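Local coordinates for Serine/threonine-protein kinase-like protein ACR4 (Arabidopsis thaliana, PDB 7A0J), which acts as a receptor kinase that, with the peptide CLE40, controls formative cell divisions in root meristems, this chain being its extracellular beta-propeller domain, at residues A[40-45]-A[69-74]. Residues are numbered along the deposited sequence; the frame is centred on the assembly and turned at random.
Sequences YGTPGH and YCWGNS. With EDO (1,2-ethanediol), chain G.
The indole of W71 meets the segment 41-43 with T42 CA and P43 CD over one face, and the side chain shows how a tryptophan on an edge strand can join neighbouring repeats. Its CB points toward that segment and lies 3.7 Å from the carbonyl O of G41. With chi1 at 63°, CG sits between the backbone N and carbonyl carbon of W71, which swings the rings across residues 41-43. CD1 comes to 3.6 Å from G41 C, and beyond it NE1 passes 3.5 Å from T42 CA. That CA makes a CH-pi contact with the five-membered ring, while T42 OG1 is hydrogen-bonded to the carbonyls of I38 and L39 in helix 36-41. Farther along, P43 CD stands over the six-membered ring, 3.8 Å from its centroid and 15° off the ring normal, a second CH-pi contact. The ring of F48 also meets the indole, their planes at about 45°. An alanine in place of W71 would probably leave P43 CD and T42 CA without their aromatic partner. P43 CG touches Y69 CE2 at 3.8 Å, and the Y69 hydroxyl hydrogen-bonds O2 of a 1,2-ethanediol, probably from the crystallisation liquor, at 2.5 Å. Strand 68-72 is an edge strand of its three-stranded antiparallel sheet, and the contact joins the first and second of the seven repeats, consistent with the beta-propeller fold of this ectodomain.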
loop_
_atom_site.group_PDB
_atom_site.type_symbol
_atom_site.label_atom_id
_atom_site.label_comp_id
_atom_site.label_asym_id
_atom_site.label_seq_id
_atom_site.Cartn_x
_atom_site.Cartn_y
_atom_site.Cartn_z
ATOM N N TYR A 40 -7.586 -11.676 15.381
ATOM C CA TYR A 40 -8.763 -12.548 15.646
ATOM C C TYR A 40 -9.925 -12.173 14.718
ATOM O O TYR A 40 -10.825 -13.011 14.545
ATOM C CB TYR A 40 -9.144 -12.495 17.126
ATOM C CG TYR A 40 -8.114 -13.123 18.028
ATOM C CD1 TYR A 40 -8.009 -14.500 18.136
ATOM C CD2 TYR A 40 -7.222 -12.347 18.749
ATOM C CE1 TYR A 40 -7.055 -15.090 18.949
ATOM C CE2 TYR A 40 -6.263 -12.920 19.568
ATOM C CZ TYR A 40 -6.178 -14.298 19.669
ATOM O OH TYR A 40 -5.236 -14.870 20.475
ATOM N N GLY A 41 -9.898 -10.971 14.133
ATOM C CA GLY A 41 -10.915 -10.493 13.176
ATOM C C GLY A 41 -10.640 -10.942 11.746
ATOM O O GLY A 41 -11.512 -10.714 10.887
ATOM N N THR A 42 -9.482 -11.557 11.482
ATOM C CA THR A 42 -9.060 -11.986 10.121
ATOM C C THR A 42 -10.064 -13.002 9.583
ATOM O O THR A 42 -10.285 -14.038 10.202
ATOM C CB THR A 42 -7.640 -12.567 10.110
ATOM O OG1 THR A 42 -6.745 -11.586 10.635
ATOM C CG2 THR A 42 -7.192 -12.971 8.722
ATOM N N PRO A 43 -10.706 -12.736 8.421
ATOM C CA PRO A 43 -11.586 -13.719 7.790
ATOM C C PRO A 43 -10.809 -14.981 7.387
ATOM O O PRO A 43 -9.784 -14.853 6.738
ATOM C CB PRO A 43 -12.133 -13.005 6.544
ATOM C CG PRO A 43 -11.866 -11.532 6.787
ATOM C CD PRO A 43 -10.626 -11.484 7.652
ATOM N N GLY A 44 -11.306 -16.155 7.783
ATOM C CA GLY A 44 -10.678 -17.460 7.499
ATOM C C GLY A 44 -11.075 -18.007 6.135
ATOM O O GLY A 44 -10.355 -18.894 5.632
ATOM N N HIS A 45 -12.173 -17.504 5.558
ATOM C CA HIS A 45 -12.847 -18.090 4.367
ATOM C C HIS A 45 -13.046 -17.060 3.242
ATOM O O HIS A 45 -13.210 -17.506 2.090
ATOM C CB HIS A 45 -14.171 -18.739 4.790
ATOM C CG HIS A 45 -14.023 -19.741 5.887
ATOM N ND1 HIS A 45 -13.760 -21.075 5.640
ATOM C CD2 HIS A 45 -14.091 -19.612 7.230
ATOM C CE1 HIS A 45 -13.678 -21.726 6.783
ATOM N NE2 HIS A 45 -13.877 -20.850 7.775
ATOM N N TYR A 69 -13.090 -4.461 2.047
ATOM C CA TYR A 69 -13.500 -5.118 3.315
ATOM C C TYR A 69 -12.372 -4.960 4.338
ATOM O O TYR A 69 -11.279 -5.523 4.116
ATOM C CB TYR A 69 -13.832 -6.594 3.085
ATOM C CG TYR A 69 -14.438 -7.288 4.279
ATOM C CD1 TYR A 69 -15.804 -7.247 4.509
ATOM C CD2 TYR A 69 -13.650 -7.976 5.187
ATOM C CE1 TYR A 69 -16.374 -7.878 5.604
ATOM C CE2 TYR A 69 -14.203 -8.615 6.287
ATOM C CZ TYR A 69 -15.570 -8.566 6.496
ATOM O OH TYR A 69 -16.131 -9.192 7.570
ATOM N N CYS A 70 -12.634 -4.204 5.408
ATOM C CA CYS A 70 -11.660 -3.894 6.486
ATOM C C CYS A 70 -12.025 -4.666 7.758
ATOM O O CYS A 70 -13.226 -4.898 7.997
ATOM C CB CYS A 70 -11.611 -2.398 6.769
ATOM S SG CYS A 70 -11.286 -1.402 5.292
ATOM N N TRP A 71 -11.012 -5.053 8.535
ATOM C CA TRP A 71 -11.174 -5.667 9.878
ATOM C C TRP A 71 -10.124 -5.089 10.833
ATOM O O TRP A 71 -9.088 -4.576 10.352
ATOM C CB TRP A 71 -11.133 -7.197 9.796
ATOM C CG TRP A 71 -9.844 -7.789 9.315
ATOM C CD1 TRP A 71 -8.852 -8.317 10.087
ATOM C CD2 TRP A 71 -9.431 -7.981 7.951
ATOM N NE1 TRP A 71 -7.843 -8.803 9.304
ATOM C CE2 TRP A 71 -8.167 -8.610 7.988
ATOM C CE3 TRP A 71 -9.993 -7.673 6.705
ATOM C CZ2 TRP A 71 -7.460 -8.930 6.830
ATOM C CZ3 TRP A 71 -9.296 -7.994 5.562
ATOM C CH2 TRP A 71 -8.046 -8.612 5.625
ATOM N N GLY A 72 -10.411 -5.157 12.133
ATOM C CA GLY A 72 -9.677 -4.452 13.197
ATOM C C GLY A 72 -10.615 -3.557 13.984
ATOM O O GLY A 72 -11.806 -3.906 14.102
ATOM N N ASN A 73 -10.103 -2.438 14.496
ATOM C CA ASN A 73 -10.875 -1.488 15.336
ATOM C C ASN A 73 -10.227 -0.104 15.221
ATOM O O ASN A 73 -9.129 0.086 15.778
ATOM C CB ASN A 73 -10.972 -1.984 16.781
ATOM C CG ASN A 73 -12.073 -1.308 17.570
ATOM O OD1 ASN A 73 -12.593 -0.273 17.161
ATOM N ND2 ASN A 73 -12.437 -1.888 18.703
ATOM N N SER A 74 -10.885 0.810 14.502
ATOM C CA SER A 74 -10.426 2.200 14.254
ATOM C C SER A 74 -11.528 3.177 14.666
ATOM O O SER A 74 -12.703 2.913 14.345
ATOM C CB SER A 74 -10.033 2.391 12.811
ATOM O OG SER A 74 -9.736 3.755 12.542
HETATM C C1 EDO G . -15.799 -12.431 9.459
HETATM O O1 EDO G . -16.427 -12.387 8.196
HETATM C C2 EDO G . -14.481 -11.751 9.480
HETATM O O2 EDO G . -14.547 -10.371 9.173
#